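PDB 3X17: endoglucanase from Uncultured bacterium, which hydrolyses internal beta-1,4-glucosidic bonds of cellulose, as a glycoside hydrolase family 9 endoglucanase with an N-terminal Ig-like domain. Local coordinates for residues V23-A28 and Q465-L470; R401-I406 and H450-R455; F414-Q419 and P425-S430; L445-H450 and R460-Q465. One frame throughout, in Å; residues are numbered along the deposited sequence.

Interaction 1 of 4, residues V23-A28 and Q465-L470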
loop_
_atom_site.group_PDB
_atom_site.type_symbol
_atom_site.label_atom_id
_atom_site.label_comp_id
_atom_site.label_asym_id
_atom_site.label_seq_id
_atom_site.Cartn_x
_atom_site.Cartn_y
_atom_site.Cartn_z
ATOM N N VAL A 23 10.447 2.199 14.586
ATOM C CA VAL A 23 10.676 0.789 14.777
ATOM C C VAL A 23 12.195 0.596 14.825
ATOM O O VAL A 23 12.726 0.012 15.766
ATOM C CB VAL A 23 10.076 -0.067 13.632
ATOM C CG1 VAL A 23 10.400 -1.551 13.868
ATOM C CG2 VAL A 23 8.573 0.112 13.583
ATOM N N GLY A 24 12.878 1.099 13.806
ATOM C CA GLY A 24 14.347 1.151 13.829
ATOM C C GLY A 24 14.983 0.907 12.467
ATOM O O GLY A 24 14.493 1.402 11.444
ATOM N N TYR A 25 16.108 0.193 12.463
ATOM C CA TYR A 25 16.973 0.121 11.282
ATOM C C TYR A 25 17.617 -1.247 11.195
ATOM O O TYR A 25 17.994 -1.819 12.222
ATOM C CB TYR A 25 18.068 1.195 11.349
ATOM C CG TYR A 25 17.543 2.618 11.521
ATOM C CD1 TYR A 25 17.266 3.121 12.787
ATOM C CD2 TYR A 25 17.366 3.460 10.428
ATOM C CE1 TYR A 25 16.757 4.391 12.963
ATOM C CE2 TYR A 25 16.886 4.769 10.597
ATOM C CZ TYR A 25 16.598 5.226 11.875
ATOM O OH TYR A 25 16.092 6.499 12.078
ATOM N N HIS A 26 17.725 -1.777 9.979
ATOM C CA HIS A 26 18.501 -2.987 9.751
ATOM C C HIS A 26 19.999 -2.645 9.824
ATOM O O HIS A 26 20.406 -1.550 9.437
ATOM C CB HIS A 26 18.159 -3.585 8.386
ATOM C CG HIS A 26 18.869 -4.872 8.096
ATOM N ND1 HIS A 26 18.314 -6.107 8.360
ATOM C CD2 HIS A 26 20.111 -5.117 7.610
ATOM C CE1 HIS A 26 19.168 -7.056 8.019
ATOM N NE2 HIS A 26 20.260 -6.483 7.546
ATOM N N PRO A 27 20.828 -3.585 10.303
ATOM C CA PRO A 27 22.253 -3.232 10.442
ATOM C C PRO A 27 22.928 -2.781 9.133
ATOM O O PRO A 27 23.774 -1.888 9.148
ATOM C CB PRO A 27 22.887 -4.508 10.985
ATOM C CG PRO A 27 21.742 -5.268 11.660
ATOM C CD PRO A 27 20.462 -4.827 11.019
ATOM N N ALA A 28 22.487 -3.303 7.998
ATOM C CA ALA A 28 23.213 -3.067 6.758
ATOM C C ALA A 28 22.853 -1.754 6.071
ATOM O O ALA A 28 23.397 -1.427 5.017
ATOM C CB ALA A 28 23.034 -4.235 5.797
ATOM N N GLN A 465 11.075 5.885 2.411
ATOM C CA GLN A 465 9.595 5.900 2.451
ATOM C C GLN A 465 9.050 5.093 3.633
ATOM O O GLN A 465 8.079 5.503 4.284
ATOM C CB GLN A 465 8.992 5.371 1.146
ATOM C CG GLN A 465 9.484 6.115 -0.055
ATOM C CD GLN A 465 9.585 7.603 0.213
ATOM O OE1 GLN A 465 8.631 8.218 0.736
ATOM N NE2 GLN A 465 10.756 8.201 -0.119
ATOM N N LEU A 466 9.726 3.991 3.945
ATOM C CA LEU A 466 9.507 3.327 5.221
ATOM C C LEU A 466 9.858 4.212 6.420
ATOM O O LEU A 466 9.061 4.315 7.346
ATOM C CB LEU A 466 10.237 1.992 5.284
ATOM C CG LEU A 466 9.804 0.907 4.298
ATOM C CD1 LEU A 466 10.840 -0.201 4.262
ATOM C CD2 LEU A 466 8.478 0.293 4.765
ATOM N N ASP A 467 11.033 4.838 6.428
ATOM C CA ASP A 467 11.383 5.733 7.546
ATOM C C ASP A 467 10.313 6.795 7.737
ATOM O O ASP A 467 10.010 7.181 8.864
ATOM C CB ASP A 467 12.754 6.430 7.368
ATOM C CG ASP A 467 13.941 5.437 7.316
ATOM O OD1 ASP A 467 13.886 4.328 7.930
ATOM O OD2 ASP A 467 14.972 5.811 6.711
ATOM N N TYR A 468 9.826 7.328 6.623
ATOM C CA TYR A 468 8.891 8.439 6.653
ATOM C C TYR A 468 7.534 8.049 7.261
ATOM O O TYR A 468 7.037 8.738 8.160
ATOM C CB TYR A 468 8.696 9.032 5.257
ATOM C CG TYR A 468 7.516 9.979 5.179
ATOM C CD1 TYR A 468 7.648 11.321 5.542
ATOM C CD2 TYR A 468 6.302 9.568 4.630
ATOM C CE1 TYR A 468 6.559 12.191 5.462
ATOM C CE2 TYR A 468 5.238 10.447 4.497
ATOM C CZ TYR A 468 5.361 11.748 4.939
ATOM O OH TYR A 468 4.273 12.601 4.869
ATOM N N VAL A 469 6.994 6.895 6.857
ATOM C CA VAL A 469 5.702 6.476 7.397
ATOM C C VAL A 469 5.852 5.939 8.808
ATOM O O VAL A 469 4.844 5.705 9.491
ATOM C CB VAL A 469 4.937 5.426 6.530
ATOM C CG1 VAL A 469 4.589 5.967 5.133
ATOM C CG2 VAL A 469 5.688 4.107 6.471
ATOM N N LEU A 470 7.098 5.749 9.250
ATOM C CA LEU A 470 7.330 5.193 10.565
ATOM C C LEU A 470 7.960 6.189 11.518
ATOM O O LEU A 470 8.503 5.800 12.550
ATOM C CB LEU A 470 8.148 3.890 10.501
ATOM C CG LEU A 470 7.382 2.699 9.922
ATOM C CD1 LEU A 470 8.329 1.518 9.683
ATOM C CD2 LEU A 470 6.258 2.256 10.859
HETATM O O HOH W 1 14.798 1.965 8.634
#
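Val23 and Tyr25 of the N-terminal Ig-like domain meet Leu470 and Asp467 of the catalytic domain in a small buried contact between domains. Segment 23-28 carries the short edge strand 24-25. Segment 465-470 holds the last turn of helix 456-469 and Leu470, the first residue beyond it. The two bury 145 Å² between them.

The apolar half is Val23 against Leu470. CG2 of Val23 sits 4.2 Å from CD1 of Leu470, and CD2 of the same leucine is equally near. Val23 CG1 is anti to the backbone N (chi1 178°), which leaves CG2 to face the leucine fork. Helix 115-130 also borders this valine, through Val115 and Val119.

The polar half is built round Asp467. Its carboxylate meets the Tyr25 ring obliquely, with the two planes 56° apart and OD1 4.0 Å from Tyr25 CE2. This is packing, not a bond. The link across is a water that donates to both sides. It lies 2.9 Å from Gly24 O and 2.6 Å from Asp467 OD1. OD1 also accepts from Asn21 ND2, and OD2 is bonded to Gln32 NE2. Tyr25 OH is bonded to Asn21 N, and its ring packs edge-to-face with Phe88 and Phe110.

The buried carboxylate is thus met by two side-chain amides and one water. These donors are likely to ease the cost of burying its charge, and the water carries the polar join from helix to strand.

Interaction 2 of 4, residues R401-I406 and H450-R455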
loop_
_atom_site.group_PDB
_atom_site.type_symbol
_atom_site.label_atom_id
_atom_site.label_comp_id
_atom_site.label_asym_id
_atom_site.label_seq_id
_atom_site.Cartn_x
_atom_site.Cartn_y
_atom_site.Cartn_z
ATOM N N ARG A 401 11.119 0.261 -25.103
ATOM C CA ARG A 401 10.278 1.382 -24.659
ATOM C C ARG A 401 9.832 1.239 -23.200
ATOM O O ARG A 401 9.941 2.177 -22.408
ATOM C CB ARG A 401 9.074 1.582 -25.596
ATOM C CG ARG A 401 9.486 2.253 -26.901
ATOM C CD ARG A 401 8.445 2.037 -27.970
ATOM N NE ARG A 401 7.206 2.736 -27.642
ATOM C CZ ARG A 401 6.067 2.564 -28.292
ATOM N NH1 ARG A 401 6.022 1.731 -29.332
ATOM N NH2 ARG A 401 4.974 3.212 -27.898
ATOM N N LEU A 402 9.448 0.026 -22.823
ATOM C CA LEU A 402 9.015 -0.247 -21.461
ATOM C C LEU A 402 10.138 0.008 -20.468
ATOM O O LEU A 402 9.929 0.664 -19.438
ATOM C CB LEU A 402 8.507 -1.689 -21.351
ATOM C CG LEU A 402 7.311 -2.010 -22.263
ATOM C CD1 LEU A 402 6.850 -3.449 -22.123
ATOM C CD2 LEU A 402 6.163 -1.025 -22.069
ATOM N N VAL A 403 11.351 -0.411 -20.832
ATOM C CA VAL A 403 12.501 -0.271 -19.942
ATOM C C VAL A 403 12.763 1.206 -19.687
ATOM O O VAL A 403 12.881 1.638 -18.534
ATOM C CB VAL A 403 13.788 -0.987 -20.495
ATOM C CG1 VAL A 403 15.021 -0.504 -19.760
ATOM C CG2 VAL A 403 13.686 -2.512 -20.324
ATOM N N GLN A 404 12.894 1.966 -20.773
ATOM C CA GLN A 404 13.124 3.411 -20.699
ATOM C C GLN A 404 12.086 4.148 -19.812
ATOM O O GLN A 404 12.444 5.031 -19.026
ATOM C CB GLN A 404 13.125 3.991 -22.124
ATOM C CG GLN A 404 12.921 5.504 -22.181
ATOM C CD GLN A 404 11.618 5.925 -22.857
ATOM O OE1 GLN A 404 11.259 7.112 -22.839
ATOM N NE2 GLN A 404 10.907 4.964 -23.466
ATOM N N ARG A 405 10.802 3.809 -19.955
ATOM C CA ARG A 405 9.782 4.377 -19.080
ATOM C C ARG A 405 9.963 3.991 -17.615
ATOM O O ARG A 405 9.836 4.836 -16.724
ATOM C CB ARG A 405 8.382 4.056 -19.594
ATOM C CG ARG A 405 8.201 4.470 -21.039
ATOM C CD ARG A 405 6.894 5.171 -21.280
ATOM N NE ARG A 405 7.062 6.357 -22.114
ATOM C CZ ARG A 405 7.088 6.370 -23.450
ATOM N NH1 ARG A 405 7.001 5.239 -24.160
ATOM N NH2 ARG A 405 7.217 7.534 -24.083
ATOM N N ILE A 406 10.386 2.756 -17.366
ATOM C CA ILE A 406 10.627 2.326 -15.992
ATOM C C ILE A 406 11.752 3.142 -15.345
ATOM O O ILE A 406 11.624 3.603 -14.198
ATOM C CB ILE A 406 10.926 0.817 -15.919
ATOM C CG1 ILE A 406 9.669 0.021 -16.266
ATOM C CG2 ILE A 406 11.429 0.429 -14.523
ATOM C CD1 ILE A 406 9.883 -1.489 -16.397
ATOM N N HIS A 450 15.725 -0.024 -9.701
ATOM C CA HIS A 450 16.802 -0.712 -9.006
ATOM C C HIS A 450 16.943 -2.169 -9.439
ATOM O O HIS A 450 18.051 -2.710 -9.485
ATOM C CB HIS A 450 16.595 -0.640 -7.493
ATOM C CG HIS A 450 17.664 -1.339 -6.705
ATOM N ND1 HIS A 450 18.975 -0.906 -6.681
ATOM C CD2 HIS A 450 17.623 -2.458 -5.940
ATOM C CE1 HIS A 450 19.677 -1.682 -5.870
ATOM N NE2 HIS A 450 18.893 -2.660 -5.448
ATOM N N HIS A 451 15.820 -2.818 -9.702
ATOM C CA HIS A 451 15.850 -4.217 -10.060
ATOM C C HIS A 451 16.411 -4.418 -11.484
ATOM O O HIS A 451 17.076 -5.426 -11.766
ATOM C CB HIS A 451 14.463 -4.834 -9.923
ATOM C CG HIS A 451 14.446 -6.315 -10.123
ATOM N ND1 HIS A 451 14.373 -6.893 -11.377
ATOM C CD2 HIS A 451 14.593 -7.337 -9.247
ATOM C CE1 HIS A 451 14.449 -8.209 -11.260
ATOM N NE2 HIS A 451 14.600 -8.503 -9.979
ATOM N N LEU A 452 16.149 -3.456 -12.374
ATOM C CA LEU A 452 16.652 -3.536 -13.759
ATOM C C LEU A 452 18.131 -3.146 -13.848
ATOM O O LEU A 452 18.873 -3.648 -14.692
ATOM C CB LEU A 452 15.854 -2.605 -14.667
ATOM C CG LEU A 452 14.372 -2.903 -14.925
ATOM C CD1 LEU A 452 13.939 -1.964 -15.990
ATOM C CD2 LEU A 452 14.150 -4.356 -15.371
ATOM N N GLU A 453 18.545 -2.297 -12.917
ATOM C CA GLU A 453 19.768 -1.520 -12.996
ATOM C C GLU A 453 20.105 -1.129 -11.547
ATOM O O GLU A 453 19.594 -0.122 -11.034
ATOM C CB GLU A 453 19.496 -0.261 -13.817
ATOM C CG GLU A 453 20.675 0.342 -14.538
ATOM C CD GLU A 453 20.263 1.567 -15.376
ATOM O OE1 GLU A 453 20.085 2.675 -14.794
ATOM O OE2 GLU A 453 20.062 1.405 -16.605
ATOM N N PRO A 454 20.894 -1.971 -10.856
ATOM C CA PRO A 454 21.089 -1.732 -9.416
ATOM C C PRO A 454 21.689 -0.357 -9.174
ATOM O O PRO A 454 22.480 0.123 -9.988
ATOM C CB PRO A 454 22.053 -2.856 -8.999
ATOM C CG PRO A 454 21.678 -4.016 -9.945
ATOM C CD PRO A 454 21.370 -3.305 -11.274
ATOM N N ARG A 455 21.229 0.304 -8.134
ATOM C CA ARG A 455 21.533 1.685 -7.938
ATOM C C ARG A 455 21.256 2.055 -6.512
ATOM O O ARG A 455 20.145 2.275 -6.130
ATOM C CB ARG A 455 20.668 2.484 -8.862
ATOM C CG ARG A 455 20.836 3.930 -8.753
ATOM C CD ARG A 455 20.072 4.569 -9.820
ATOM N NE ARG A 455 20.927 5.033 -10.878
ATOM C CZ ARG A 455 21.631 6.140 -10.783
ATOM N NH1 ARG A 455 21.547 6.841 -9.683
ATOM N NH2 ARG A 455 22.409 6.540 -11.761
#
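Leu452 lays one methyl, CD1, over the side of Ile406. The contact joins two helices of the (alpha/alpha)6 barrel of the catalytic domain: 396-418, and the last turn of 435-452. It is small, with 121 Å² buried, and wholly apolar between the segments.

CD1 of Leu452 comes to 3.8 Å from CG2 of Ile406. It is also 4.1 Å from Ile406 CB and 4.1 Å from Ile406 CD1, so one methyl rests across the branch point of the isoleucine. The leucine comes in roughly perpendicular to the isoleucine side chain. Ile406 CG2 is anti to the backbone N, with CG1 at chi1 -69°, and this puts both branches within range of the leucine. Val403, one turn earlier, touches the same methyl more loosely, Val403 CG1 to Leu452 CD1 at 4.2 Å. Val403 and Leu452 are both partly exposed, while Ile406 is buried and also packs on Tyr371. Val388 of helix 381-390 lies against Val403.

Beyond Leu452 the chain leaves the helix at Glu453 and turns into helix 456-469, with Arg455 as the N-cap residue. His450 helps fix this turn. Its ND1 accepts the backbone N of Arg455 at 2.9 Å, with the donor 20° out of the imidazole plane.

Interaction 3 of 4, residues F414-Q419 and P425-S430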
loop_
_atom_site.group_PDB
_atom_site.type_symbol
_atom_site.label_atom_id
_atom_site.label_comp_id
_atom_site.label_asym_id
_atom_site.label_seq_id
_atom_site.Cartn_x
_atom_site.Cartn_y
_atom_site.Cartn_z
ATOM N N PHE A 414 12.997 10.058 -7.942
ATOM C CA PHE A 414 14.233 10.388 -7.255
ATOM C C PHE A 414 14.496 11.888 -7.179
ATOM O O PHE A 414 14.913 12.398 -6.133
ATOM C CB PHE A 414 15.416 9.695 -7.902
ATOM C CG PHE A 414 16.671 9.745 -7.059
ATOM C CD1 PHE A 414 16.768 8.977 -5.905
ATOM C CD2 PHE A 414 17.688 10.665 -7.344
ATOM C CE1 PHE A 414 17.883 9.070 -5.071
ATOM C CE2 PHE A 414 18.811 10.757 -6.522
ATOM C CZ PHE A 414 18.902 9.966 -5.379
ATOM N N GLN A 415 14.180 12.604 -8.256
ATOM C CA GLN A 415 14.323 14.057 -8.262
ATOM C C GLN A 415 13.435 14.754 -7.232
ATOM O O GLN A 415 13.850 15.750 -6.594
ATOM C CB GLN A 415 14.031 14.610 -9.651
ATOM C CG GLN A 415 13.587 16.062 -9.642
ATOM C CD GLN A 415 13.370 16.630 -11.044
ATOM O OE1 GLN A 415 12.840 17.730 -11.200
ATOM N NE2 GLN A 415 13.793 15.891 -12.061
ATOM N N THR A 416 12.193 14.277 -7.086
ATOM C CA THR A 416 11.324 14.824 -6.041
ATOM C C THR A 416 11.883 14.499 -4.656
ATOM O O THR A 416 11.933 15.349 -3.765
ATOM C CB THR A 416 9.873 14.320 -6.172
ATOM O OG1 THR A 416 9.413 14.531 -7.510
ATOM C CG2 THR A 416 8.941 15.079 -5.205
ATOM N N TYR A 417 12.345 13.273 -4.487
ATOM C CA TYR A 417 12.900 12.863 -3.212
ATOM C C TYR A 417 14.042 13.809 -2.812
ATOM O O TYR A 417 14.186 14.168 -1.638
ATOM C CB TYR A 417 13.394 11.423 -3.311
ATOM C CG TYR A 417 14.479 11.033 -2.327
ATOM C CD1 TYR A 417 14.164 10.659 -1.027
ATOM C CD2 TYR A 417 15.812 10.952 -2.727
ATOM C CE1 TYR A 417 15.163 10.273 -0.112
ATOM C CE2 TYR A 417 16.805 10.509 -1.844
ATOM C CZ TYR A 417 16.466 10.195 -0.527
ATOM O OH TYR A 417 17.430 9.780 0.369
ATOM N N GLU A 418 14.828 14.232 -3.793
ATOM C CA GLU A 418 15.971 15.089 -3.504
ATOM C C GLU A 418 15.518 16.494 -3.137
ATOM O O GLU A 418 16.212 17.193 -2.422
ATOM C CB GLU A 418 16.926 15.147 -4.695
ATOM C CG GLU A 418 17.643 13.825 -4.966
ATOM C CD GLU A 418 18.950 14.030 -5.705
ATOM O OE1 GLU A 418 18.922 14.570 -6.839
ATOM O OE2 GLU A 418 19.997 13.665 -5.133
ATOM N N GLN A 419 14.329 16.881 -3.587
ATOM C CA GLN A 419 13.775 18.186 -3.233
ATOM C C GLN A 419 13.108 18.212 -1.855
ATOM O O GLN A 419 12.492 19.203 -1.499
ATOM C CB GLN A 419 12.778 18.651 -4.296
ATOM C CG GLN A 419 13.429 18.955 -5.618
ATOM C CD GLN A 419 12.449 19.025 -6.786
ATOM O OE1 GLN A 419 12.721 19.711 -7.768
ATOM N NE2 GLN A 419 11.334 18.293 -6.709
ATOM N N PRO A 425 8.489 11.796 -1.395
ATOM C CA PRO A 425 8.578 12.327 -2.762
ATOM C C PRO A 425 7.306 13.025 -3.204
ATOM O O PRO A 425 6.824 12.806 -4.322
ATOM C CB PRO A 425 8.857 11.079 -3.617
ATOM C CG PRO A 425 8.421 9.920 -2.768
ATOM C CD PRO A 425 8.161 10.362 -1.376
ATOM N N ILE A 426 6.847 13.957 -2.377
ATOM C CA ILE A 426 5.598 14.644 -2.626
ATOM C C ILE A 426 5.759 16.103 -2.220
ATOM O O ILE A 426 6.191 16.396 -1.109
ATOM C CB ILE A 426 4.434 14.001 -1.827
ATOM C CG1 ILE A 426 4.338 12.502 -2.164
ATOM C CG2 ILE A 426 3.132 14.704 -2.148
ATOM C CD1 ILE A 426 3.428 11.685 -1.228
ATOM N N LEU A 427 5.463 17.018 -3.133
ATOM C CA LEU A 427 5.627 18.444 -2.820
ATOM C C LEU A 427 4.346 19.036 -2.233
ATOM O O LEU A 427 3.228 18.562 -2.520
ATOM C CB LEU A 427 6.049 19.231 -4.060
ATOM C CG LEU A 427 7.314 18.778 -4.808
ATOM C CD1 LEU A 427 7.515 19.628 -6.041
ATOM C CD2 LEU A 427 8.536 18.872 -3.883
ATOM N N ALA A 428 4.523 20.071 -1.418
ATOM C CA ALA A 428 3.428 20.903 -0.948
ATOM C C ALA A 428 2.478 21.307 -2.079
ATOM O O ALA A 428 2.914 21.681 -3.165
ATOM C CB ALA A 428 3.973 22.160 -0.232
ATOM N N GLY A 429 1.179 21.237 -1.810
ATOM C CA GLY A 429 0.181 21.436 -2.853
ATOM C C GLY A 429 -0.213 20.126 -3.510
ATOM O O GLY A 429 -1.221 20.063 -4.222
ATOM N N SER A 430 0.555 19.062 -3.283
ATOM C CA SER A 430 0.222 17.800 -3.951
ATOM C C SER A 430 -0.090 16.653 -2.999
ATOM O O SER A 430 -0.076 15.490 -3.413
ATOM C CB SER A 430 1.318 17.375 -4.946
ATOM O OG SER A 430 1.232 18.131 -6.142
#
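Thr416 points its methyl, CG2, at the backbone of Pro425, where the chain returns past the end of helix 396-418. CG2 is 3.2 Å from Pro425 O and 3.7 Å from Ile426 N, so it lies close against the peptide between them. With chi1 at -51°, Thr416 OG1 stands beside the backbone N and makes a weak hydrogen bond back to Ser412 O, while CG2 is turned outward to the loop. Pro425 O is itself bonded to Lys442 NZ. The proline ring lies by the next residue of the helix, its CB 4.2 Å from Tyr417 N.

Leu427 CD2 is 4.0 Å from Thr416 CG2 and also 4.0 Å from Gln419 NE2. Gln419 runs extended beyond CG, which carries its amide out to the leucine fork; the two side chains cross at a slant. Were Leu427 cut back to an alanine, CG and both methyls would go, which would probably leave the threonine methyl less covered and the glutamine amide freer to turn.

Leu427 also starts a type II beta turn closed by Ser430 N to Leu427 O, 2.8 Å, with Gly429 at its third position. The arrangement is a helix-to-helix connection of the (alpha/alpha)6 barrel, folded back on the helix it leaves.

Interaction 4 of 4, residues L445-H450 and R460-Q465; sequences LLLFAH and RAALAQ
Leu446 CD1 presses on Ala461 CB at 3.5 Å, the closest approach between segments 445-450 and 460-465. The same methyl lies 3.8 Å from Ala462 N, so the leucine reaches the backbone beside two small residues. Leu446 CG is anti to the carbonyl carbon (chi1 -64°), which sends the fork across toward helix 456-469. Next to it, Leu447 puts CG and CD2 against Ala462 CB, with CG at 3.8 Å. Leu447 also packs on Phe551 and His555 of helix 543-558.

The two helices, 435-452 and 456-469, are successive members of the (alpha/alpha)6 barrel. They run antiparallel, with segment axes 9.1 Å apart at an angle of 154°. The small side chains of Ala461 and Ala462 probably allow this close approach; the CA atoms of Leu446 and Ala462 are 6.2 Å apart.

Packing thins toward either end of the two segments. Gln465 makes no contact with segment 445-450. Its side chain folds back on its own helix, and NE2 donates to Ala461 O at 3.0 Å, with a second bond to Gly423 O. At the solvent side, Arg460 is exposed; its side chain starts out away from segment 445-450, and NE is bonded to Tyr417 OH. His450 is partly exposed there too.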
loop_
_atom_site.group_PDB
_atom_site.type_symbol
_atom_site.label_atom_id
_atom_site.label_comp_id
_atom_site.label_asym_id
_atom_site.label_seq_id
_atom_site.Cartn_x
_atom_site.Cartn_y
_atom_site.Cartn_z
ATOM N N LEU A 445 8.337 2.188 -7.434
ATOM C CA LEU A 445 8.943 2.490 -8.740
ATOM C C LEU A 445 10.467 2.614 -8.681
ATOM O O LEU A 445 11.160 2.150 -9.598
ATOM C CB LEU A 445 8.333 3.720 -9.424
ATOM C CG LEU A 445 6.807 3.783 -9.561
ATOM C CD1 LEU A 445 6.409 5.130 -10.132
ATOM C CD2 LEU A 445 6.245 2.627 -10.383
ATOM N N LEU A 446 10.990 3.186 -7.596
ATOM C CA LEU A 446 12.444 3.188 -7.359
ATOM C C LEU A 446 12.995 1.766 -7.304
ATOM O O LEU A 446 13.963 1.453 -7.995
ATOM C CB LEU A 446 12.803 3.916 -6.060
ATOM C CG LEU A 446 12.467 5.407 -6.056
ATOM C CD1 LEU A 446 12.407 5.937 -4.622
ATOM C CD2 LEU A 446 13.496 6.187 -6.873
ATOM N N LEU A 447 12.308 0.879 -6.591
ATOM C CA LEU A 447 12.751 -0.484 -6.518
ATOM C C LEU A 447 12.627 -1.221 -7.843
ATOM O O LEU A 447 13.392 -2.142 -8.094
ATOM C CB LEU A 447 12.041 -1.251 -5.400
ATOM C CG LEU A 447 12.371 -0.804 -3.972
ATOM C CD1 LEU A 447 11.495 -1.534 -2.952
ATOM C CD2 LEU A 447 13.857 -0.958 -3.646
ATOM N N PHE A 448 11.640 -0.885 -8.669
ATOM C CA PHE A 448 11.540 -1.545 -9.984
ATOM C C PHE A 448 12.801 -1.217 -10.816
ATOM O O PHE A 448 13.378 -2.096 -11.452
ATOM C CB PHE A 448 10.313 -1.084 -10.762
ATOM C CG PHE A 448 9.003 -1.720 -10.312
ATOM C CD1 PHE A 448 8.986 -2.846 -9.494
ATOM C CD2 PHE A 448 7.793 -1.200 -10.741
ATOM C CE1 PHE A 448 7.776 -3.428 -9.097
ATOM C CE2 PHE A 448 6.570 -1.803 -10.380
ATOM C CZ PHE A 448 6.571 -2.912 -9.554
ATOM N N ALA A 449 13.165 0.058 -10.839
ATOM C CA ALA A 449 14.316 0.550 -11.583
ATOM C C ALA A 449 15.611 -0.038 -11.017
ATOM O O ALA A 449 16.411 -0.617 -11.747
ATOM C CB ALA A 449 14.354 2.113 -11.553
ATOM N N HIS A 450 15.725 -0.024 -9.701
ATOM C CA HIS A 450 16.802 -0.712 -9.006
ATOM C C HIS A 450 16.943 -2.169 -9.439
ATOM O O HIS A 450 18.051 -2.710 -9.485
ATOM C CB HIS A 450 16.595 -0.640 -7.493
ATOM C CG HIS A 450 17.664 -1.339 -6.705
ATOM N ND1 HIS A 450 18.975 -0.906 -6.681
ATOM C CD2 HIS A 450 17.623 -2.458 -5.940
ATOM C CE1 HIS A 450 19.677 -1.682 -5.870
ATOM N NE2 HIS A 450 18.893 -2.660 -5.448
ATOM N N ARG A 460 18.157 3.480 -1.208
ATOM C CA ARG A 460 18.103 4.406 -0.089
ATOM C C ARG A 460 16.805 5.226 -0.131
ATOM O O ARG A 460 16.150 5.399 0.898
ATOM C CB ARG A 460 19.327 5.333 -0.024
ATOM C CG ARG A 460 19.267 6.314 1.179
ATOM C CD ARG A 460 20.485 7.256 1.227
ATOM N NE ARG A 460 20.373 8.348 0.252
ATOM C CZ ARG A 460 21.155 8.492 -0.823
ATOM N NH1 ARG A 460 22.129 7.614 -1.061
ATOM N NH2 ARG A 460 20.960 9.511 -1.666
ATOM N N ALA A 461 16.464 5.745 -1.309
ATOM C CA ALA A 461 15.271 6.563 -1.445
ATOM C C ALA A 461 14.014 5.761 -1.123
ATOM O O ALA A 461 13.073 6.305 -0.578
ATOM C CB ALA A 461 15.177 7.194 -2.844
ATOM N N ALA A 462 13.981 4.484 -1.506
ATOM C CA ALA A 462 12.868 3.613 -1.161
ATOM C C ALA A 462 12.816 3.400 0.351
ATOM O O ALA A 462 11.742 3.486 0.968
ATOM C CB ALA A 462 12.995 2.265 -1.887
ATOM N N LEU A 463 13.959 3.113 0.963
ATOM C CA LEU A 463 13.987 2.923 2.420
ATOM C C LEU A 463 13.420 4.153 3.114
ATOM O O LEU A 463 12.721 4.047 4.131
ATOM C CB LEU A 463 15.412 2.685 2.932
ATOM C CG LEU A 463 15.582 2.566 4.448
ATOM C CD1 LEU A 463 14.688 1.402 4.990
ATOM C CD2 LEU A 463 17.052 2.251 4.753
ATOM N N ALA A 464 13.735 5.314 2.563
ATOM C CA ALA A 464 13.308 6.581 3.146
ATOM C C ALA A 464 11.770 6.689 3.210
ATOM O O ALA A 464 11.227 7.526 3.958
ATOM C CB ALA A 464 13.890 7.736 2.338
ATOM N N GLN A 465 11.075 5.885 2.411
ATOM C CA GLN A 465 9.595 5.900 2.451
ATOM C C GLN A 465 9.050 5.093 3.633
ATOM O O GLN A 465 8.079 5.503 4.284
ATOM C CB GLN A 465 8.992 5.371 1.146
ATOM C CG GLN A 465 9.484 6.115 -0.055
ATOM C CD GLN A 465 9.585 7.603 0.213
ATOM O OE1 GLN A 465 8.631 8.218 0.736
ATOM N NE2 GLN A 465 10.756 8.201 -0.119
#

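How the interactions relate
Interactions 2, 3 and 4 all lie in the catalytic domain, among helices 396-418, 435-452 and 456-469. Interaction 1 ties the last of these to the Ig-like domain. Interactions 1 and 4 share Gln465, with centres 13 Å apart. Interactions 2 and 4 share His450, centres 12 Å apart, and Ile406 CG2 packs on Phe448 CB at 4.2 Å. Tyr417 bridges interactions 3 and 4: its ring lies on Ala461 and Ala464, Tyr417 CE1 to Ala464 CB being 3.8 Å. Interactions 1 and 2 do not touch, their nearest atoms about 11 Å apart. None of the eight segments supplies a ligand of the zinc or calcium ions.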